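Long-range contact in chain length determinant protein (Shigella flexneri, PDB 4E2H), which probably sets the modal length of the O-antigen polysaccharide chains of lipopolysaccharide, acting from the inner membrane into the periplasm: residues 126-137 with 212-220. Numbering follows the deposited sequence.
Sequences IALGRKNLQDSL and TRQNLLDIE
Arg130 and Glu220 meet because both chains bend: CG of Arg130 leaves anti to the backbone N (chi1 -167°) and turns again at chi2 and chi3, while Glu220, the first residue past the end of helix 207-219, kinks at chi2. The two side chains meet roughly perpendicular, and NH1 of Arg130 forms a salt bridge to OE2 of Glu220 at 2.7 Å. The carboxylate lies at the edge of the guanidinium, the two planes 42° apart, and OE1 of Glu220 stays 4.0 Å from NH1 of Arg130, so one oxygen carries the bridge.

Along the rest of the contact the near-antiparallel helices, 9.9 Å apart at their axes, interleave aliphatic branches. Ile126 and Ile219 run past one another head to tail, touching CG2 to CG2 at 3.7 Å, and CD1 of Ile219 reaches the backbone of Gly129, where no side chain intervenes. CD1 of Leu216 rests against CG of Gln134 at 3.5 Å and CB of Leu133 at 4.0 Å. Leu133 in turn lays CD1 across the side chain of Asn215. Val34 of helix 26-35 touches the side chains of Asn215 and Ile219.

The contact thus joins the short helix 207-219 to the middle of the long helix 97-164. On the short helix, Arg213 and Asp218 form salt bridges with Glu146 and Arg138 of a neighbouring subunit. Between the two helices the contact is mainly aliphatic, with a single salt bridge at its margin, toward solvent, where it is probably weaker than a buried one would be.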
ATOM      1  N   ILE C 126      -7.265   8.171  -5.462  1.00 60.92           N
ATOM      2  CA  ILE C 126      -7.540   7.435  -6.695  1.00 60.29           C
ATOM      3  C   ILE C 126      -6.605   7.917  -7.785  1.00 59.24           C
ATOM      4  O   ILE C 126      -5.849   7.137  -8.356  1.00 57.13           O
ATOM      5  CB  ILE C 126      -8.978   7.649  -7.191  1.00 57.80           C
ATOM      6  CG1 ILE C 126      -9.970   6.981  -6.250  1.00 58.21           C
ATOM      7  CG2 ILE C 126      -9.149   7.071  -8.582  1.00 59.82           C
ATOM      8  CD1 ILE C 126     -11.398   7.264  -6.611  1.00 58.91           C
ATOM      9  N   ALA C 127      -6.664   9.214  -8.059  1.00 53.98           N
ATOM     10  CA  ALA C 127      -5.807   9.813  -9.050  1.00 49.14           C
ATOM     11  C   ALA C 127      -4.376   9.336  -8.869  1.00 49.01           C
ATOM     12  O   ALA C 127      -3.726   8.976  -9.850  1.00 49.96           O
ATOM     13  CB  ALA C 127      -5.885  11.323  -8.971  1.00 50.16           C
ATOM     14  N   LEU C 128      -3.890   9.302  -7.627  1.00 46.77           N
ATOM     15  CA  LEU C 128      -2.478   8.957  -7.366  1.00 43.61           C
ATOM     16  C   LEU C 128      -2.188   7.446  -7.409  1.00 46.97           C
ATOM     17  O   LEU C 128      -1.093   7.029  -7.796  1.00 45.36           O
ATOM     18  CB  LEU C 128      -1.973   9.570  -6.046  1.00 43.16           C
ATOM     19  CG  LEU C 128      -0.617   9.123  -5.479  1.00 47.77           C
ATOM     20  CD1 LEU C 128       0.493  10.140  -5.787  1.00 47.75           C
ATOM     21  CD2 LEU C 128      -0.729   8.917  -3.967  1.00 42.89           C
ATOM     22  N   GLY C 129      -3.157   6.622  -7.025  1.00 50.65           N
ATOM     23  CA  GLY C 129      -2.972   5.197  -7.174  1.00 48.54           C
ATOM     24  C   GLY C 129      -3.047   4.872  -8.655  1.00 50.83           C
ATOM     25  O   GLY C 129      -2.519   3.859  -9.125  1.00 49.66           O
ATOM     26  N   ARG C 130      -3.715   5.741  -9.400  1.00 48.15           N
ATOM     27  CA  ARG C 130      -3.955   5.500 -10.807  1.00 45.61           C
ATOM     28  C   ARG C 130      -2.757   5.957 -11.653  1.00 47.70           C
ATOM     29  O   ARG C 130      -2.294   5.222 -12.530  1.00 45.10           O
ATOM     30  CB  ARG C 130      -5.251   6.175 -11.228  1.00 47.81           C
ATOM     31  CG  ARG C 130      -5.750   5.732 -12.566  1.00 55.86           C
ATOM     32  CD  ARG C 130      -5.954   6.935 -13.455  1.00 55.67           C
ATOM     33  NE  ARG C 130      -6.944   7.820 -12.859  1.00 60.56           N
ATOM     34  CZ  ARG C 130      -8.219   7.481 -12.690  1.00 67.26           C
ATOM     35  NH1 ARG C 130      -8.634   6.279 -13.082  1.00 61.73           N
ATOM     36  NH2 ARG C 130      -9.075   8.338 -12.134  1.00 66.42           N
ATOM     37  N   LYS C 131      -2.239   7.151 -11.387  1.00 49.50           N
ATOM     38  CA  LYS C 131      -0.961   7.530 -11.985  1.00 47.98           C
ATOM     39  C   LYS C 131       0.080   6.482 -11.596  1.00 49.13           C
ATOM     40  O   LYS C 131       0.772   5.951 -12.452  1.00 46.27           O
ATOM     41  CB  LYS C 131      -0.513   8.924 -11.547  1.00 39.63           C
ATOM     42  N   ASN C 132       0.171   6.161 -10.313  1.00 58.33           N
ATOM     43  CA  ASN C 132       1.106   5.133  -9.882  1.00 58.82           C
ATOM     44  C   ASN C 132       1.096   3.896 -10.772  1.00 58.72           C
ATOM     45  O   ASN C 132       2.144   3.309 -11.046  1.00 57.86           O
ATOM     46  CB  ASN C 132       0.856   4.734  -8.429  1.00 64.07           C
ATOM     47  CG  ASN C 132       1.739   5.499  -7.461  1.00 72.63           C
ATOM     48  OD1 ASN C 132       2.791   6.026  -7.849  1.00 70.61           O
ATOM     49  ND2 ASN C 132       1.319   5.566  -6.192  1.00 74.30           N
ATOM     50  N   LEU C 133      -0.084   3.504 -11.232  1.00 38.35           N
ATOM     51  CA  LEU C 133      -0.188   2.261 -11.981  1.00 38.20           C
ATOM     52  C   LEU C 133       0.010   2.451 -13.493  1.00 39.80           C
ATOM     53  O   LEU C 133       0.773   1.709 -14.110  1.00 34.56           O
ATOM     54  CB  LEU C 133      -1.502   1.550 -11.692  1.00 35.69           C
ATOM     55  CG  LEU C 133      -1.652   1.105 -10.232  1.00 41.43           C
ATOM     56  CD1 LEU C 133      -2.825   0.151 -10.073  1.00 38.00           C
ATOM     57  CD2 LEU C 133      -0.363   0.470  -9.710  1.00 40.25           C
ATOM     58  N   GLN C 134      -0.684   3.417 -14.088  1.00 45.16           N
ATOM     59  CA  GLN C 134      -0.506   3.678 -15.504  1.00 44.25           C
ATOM     60  C   GLN C 134       0.992   3.724 -15.819  1.00 46.41           C
ATOM     61  O   GLN C 134       1.432   3.096 -16.772  1.00 42.68           O
ATOM     62  CB  GLN C 134      -1.273   4.930 -15.938  1.00 42.41           C
ATOM     63  CG  GLN C 134      -2.791   4.701 -15.968  1.00 46.19           C
ATOM     64  CD  GLN C 134      -3.597   5.998 -15.965  1.00 55.99           C
ATOM     65  OE1 GLN C 134      -3.090   7.057 -15.547  1.00 57.33           O
ATOM     66  NE2 GLN C 134      -4.858   5.929 -16.438  1.00 50.61           N
ATOM     67  N   ASP C 135       1.771   4.393 -14.973  1.00 52.39           N
ATOM     68  CA  ASP C 135       3.226   4.302 -15.052  1.00 52.19           C
ATOM     69  C   ASP C 135       3.672   2.865 -15.238  1.00 52.19           C
ATOM     70  O   ASP C 135       4.187   2.487 -16.289  1.00 57.37           O
ATOM     71  CB  ASP C 135       3.894   4.811 -13.771  1.00 53.08           C
ATOM     72  CG  ASP C 135       3.833   6.321 -13.625  1.00 62.38           C
ATOM     73  OD1 ASP C 135       3.087   6.973 -14.395  1.00 59.03           O
ATOM     74  OD2 ASP C 135       4.532   6.857 -12.724  1.00 65.41           O
ATOM     75  N   SER C 136       3.478   2.066 -14.196  1.00 39.21           N
ATOM     76  CA  SER C 136       4.037   0.731 -14.156  1.00 37.96           C
ATOM     77  C   SER C 136       3.520  -0.127 -15.303  1.00 39.87           C
ATOM     78  O   SER C 136       4.112  -1.157 -15.627  1.00 38.95           O
ATOM     79  CB  SER C 136       3.744   0.055 -12.827  1.00 33.93           C
ATOM     80  OG  SER C 136       3.752  -1.356 -12.996  1.00 36.12           O
ATOM     81  N   LEU C 137       2.407   0.274 -15.907  1.00 43.81           N
ATOM     82  CA  LEU C 137       1.963  -0.414 -17.113  1.00 45.80           C
ATOM     83  C   LEU C 137       2.796   0.069 -18.303  1.00 47.96           C
ATOM     84  O   LEU C 137       3.534  -0.696 -18.916  1.00 47.92           O
ATOM     85  CB  LEU C 137       0.483  -0.171 -17.390  1.00 46.80           C
ATOM     86  CG  LEU C 137      -0.507  -1.013 -16.583  1.00 45.21           C
ATOM     87  CD1 LEU C 137      -1.896  -0.829 -17.153  1.00 42.12           C
ATOM     88  CD2 LEU C 137      -0.097  -2.471 -16.619  1.00 43.68           C
ATOM     89  N   THR C 212      -1.594  -6.068 -12.284  1.00 39.57           N
ATOM     90  CA  THR C 212      -1.586  -4.629 -12.341  1.00 37.66           C
ATOM     91  C   THR C 212      -2.723  -4.141 -13.240  1.00 39.33           C
ATOM     92  O   THR C 212      -3.459  -3.218 -12.880  1.00 42.77           O
ATOM     93  CB  THR C 212      -0.223  -4.136 -12.859  1.00 37.11           C
ATOM     94  OG1 THR C 212       0.722  -4.107 -11.774  1.00 36.30           O
ATOM     95  CG2 THR C 212      -0.370  -2.770 -13.474  1.00 29.85           C
ATOM     96  N   ARG C 213      -2.900  -4.789 -14.388  1.00 43.74           N
ATOM     97  CA  ARG C 213      -3.877  -4.323 -15.376  1.00 45.35           C
ATOM     98  C   ARG C 213      -5.307  -4.440 -14.877  1.00 47.30           C
ATOM     99  O   ARG C 213      -6.153  -3.586 -15.163  1.00 46.46           O
ATOM    100  CB  ARG C 213      -3.732  -5.088 -16.699  1.00 46.66           C
ATOM    101  CG  ARG C 213      -4.743  -4.646 -17.739  1.00 45.87           C
ATOM    102  CD  ARG C 213      -4.212  -4.785 -19.163  1.00 52.75           C
ATOM    103  NE  ARG C 213      -5.089  -5.651 -19.944  1.00 59.37           N
ATOM    104  CZ  ARG C 213      -4.823  -6.922 -20.234  1.00 59.93           C
ATOM    105  NH1 ARG C 213      -3.678  -7.470 -19.836  1.00 54.70           N
ATOM    106  NH2 ARG C 213      -5.691  -7.639 -20.938  1.00 63.68           N
ATOM    107  N   GLN C 214      -5.573  -5.527 -14.159  1.00 55.36           N
ATOM    108  CA  GLN C 214      -6.874  -5.753 -13.554  1.00 59.47           C
ATOM    109  C   GLN C 214      -7.054  -4.760 -12.421  1.00 60.74           C
ATOM    110  O   GLN C 214      -8.150  -4.246 -12.202  1.00 62.20           O
ATOM    111  CB  GLN C 214      -6.984  -7.194 -13.049  1.00 57.28           C
ATOM    112  CG  GLN C 214      -8.279  -7.513 -12.324  1.00 60.44           C
ATOM    113  CD  GLN C 214      -9.515  -7.275 -13.174  1.00 66.71           C
ATOM    114  OE1 GLN C 214     -10.206  -6.264 -13.021  1.00 68.34           O
ATOM    115  NE2 GLN C 214      -9.807  -8.212 -14.071  1.00 65.46           N
ATOM    116  N   ASN C 215      -5.962  -4.469 -11.720  1.00 46.84           N
ATOM    117  CA  ASN C 215      -6.019  -3.552 -10.592  1.00 46.30           C
ATOM    118  C   ASN C 215      -6.456  -2.171 -11.027  1.00 46.07           C
ATOM    119  O   ASN C 215      -7.132  -1.462 -10.284  1.00 46.94           O
ATOM    120  CB  ASN C 215      -4.678  -3.476  -9.884  1.00 45.97           C
ATOM    121  CG  ASN C 215      -4.802  -2.954  -8.470  1.00 53.17           C
ATOM    122  OD1 ASN C 215      -5.839  -2.393  -8.086  1.00 49.18           O
ATOM    123  ND2 ASN C 215      -3.741  -3.136  -7.677  1.00 51.88           N
ATOM    124  N   LEU C 216      -6.078  -1.791 -12.242  1.00 54.08           N
ATOM    125  CA  LEU C 216      -6.488  -0.502 -12.775  1.00 54.68           C
ATOM    126  C   LEU C 216      -7.960  -0.576 -13.127  1.00 53.77           C
ATOM    127  O   LEU C 216      -8.702   0.375 -12.892  1.00 54.18           O
ATOM    128  CB  LEU C 216      -5.656  -0.117 -13.998  1.00 56.77           C
ATOM    129  CG  LEU C 216      -5.716   1.346 -14.460  1.00 62.09           C
ATOM    130  CD1 LEU C 216      -4.331   1.974 -14.481  1.00 54.72           C
ATOM    131  CD2 LEU C 216      -6.367   1.462 -15.833  1.00 61.55           C
ATOM    132  N   LEU C 217      -8.381  -1.713 -13.678  1.00 43.29           N
ATOM    133  CA  LEU C 217      -9.796  -1.939 -13.987  1.00 47.63           C
ATOM    134  C   LEU C 217     -10.643  -1.741 -12.725  1.00 53.43           C
ATOM    135  O   LEU C 217     -11.667  -1.045 -12.737  1.00 51.08           O
ATOM    136  CB  LEU C 217     -10.007  -3.366 -14.498  1.00 48.20           C
ATOM    137  CG  LEU C 217     -10.426  -3.612 -15.954  1.00 53.79           C
ATOM    138  CD1 LEU C 217      -9.583  -2.794 -16.940  1.00 40.74           C
ATOM    139  CD2 LEU C 217     -10.352  -5.112 -16.285  1.00 48.35           C
ATOM    140  N   ASP C 218     -10.199  -2.371 -11.640  1.00 59.35           N
ATOM    141  CA  ASP C 218     -10.872  -2.293 -10.357  1.00 61.18           C
ATOM    142  C   ASP C 218     -10.990  -0.858  -9.853  1.00 61.64           C
ATOM    143  O   ASP C 218     -12.069  -0.440  -9.429  1.00 64.35           O
ATOM    144  CB  ASP C 218     -10.171  -3.190  -9.326  1.00 62.99           C
ATOM    145  CG  ASP C 218     -10.366  -4.682  -9.621  1.00 67.03           C
ATOM    146  OD1 ASP C 218     -11.281  -5.026 -10.421  1.00 63.30           O
ATOM    147  OD2 ASP C 218      -9.615  -5.505  -9.045  1.00 66.31           O
ATOM    148  N   ILE C 219      -9.902  -0.100  -9.916  1.00 49.82           N
ATOM    149  CA  ILE C 219      -9.942   1.283  -9.448  1.00 50.77           C
ATOM    150  C   ILE C 219     -11.134   2.069  -9.987  1.00 56.35           C
ATOM    151  O   ILE C 219     -11.797   2.790  -9.225  1.00 57.36           O
ATOM    152  CB  ILE C 219      -8.652   2.049  -9.751  1.00 47.71           C
ATOM    153  CG1 ILE C 219      -7.530   1.575  -8.833  1.00 45.48           C
ATOM    154  CG2 ILE C 219      -8.865   3.527  -9.537  1.00 47.58           C
ATOM    155  CD1 ILE C 219      -6.462   2.622  -8.611  1.00 45.26           C
ATOM    156  N   GLU C 220     -11.436   1.913 -11.276  1.00 71.74           N
ATOM    157  CA  GLU C 220     -12.547   2.656 -11.885  1.00 76.32           C
ATOM    158  C   GLU C 220     -13.949   2.274 -11.371  1.00 74.79           C
ATOM    159  O   GLU C 220     -14.949   2.570 -12.024  1.00 75.28           O
ATOM    160  CB  GLU C 220     -12.511   2.560 -13.414  1.00 78.47           C
ATOM    161  CG  GLU C 220     -11.920   3.776 -14.118  1.00 83.41           C
ATOM    162  CD  GLU C 220     -10.428   3.647 -14.375  1.00 86.37           C
ATOM    163  OE1 GLU C 220      -9.868   2.566 -14.082  1.00 82.39           O
ATOM    164  OE2 GLU C 220      -9.817   4.619 -14.877  1.00 89.47           O
TER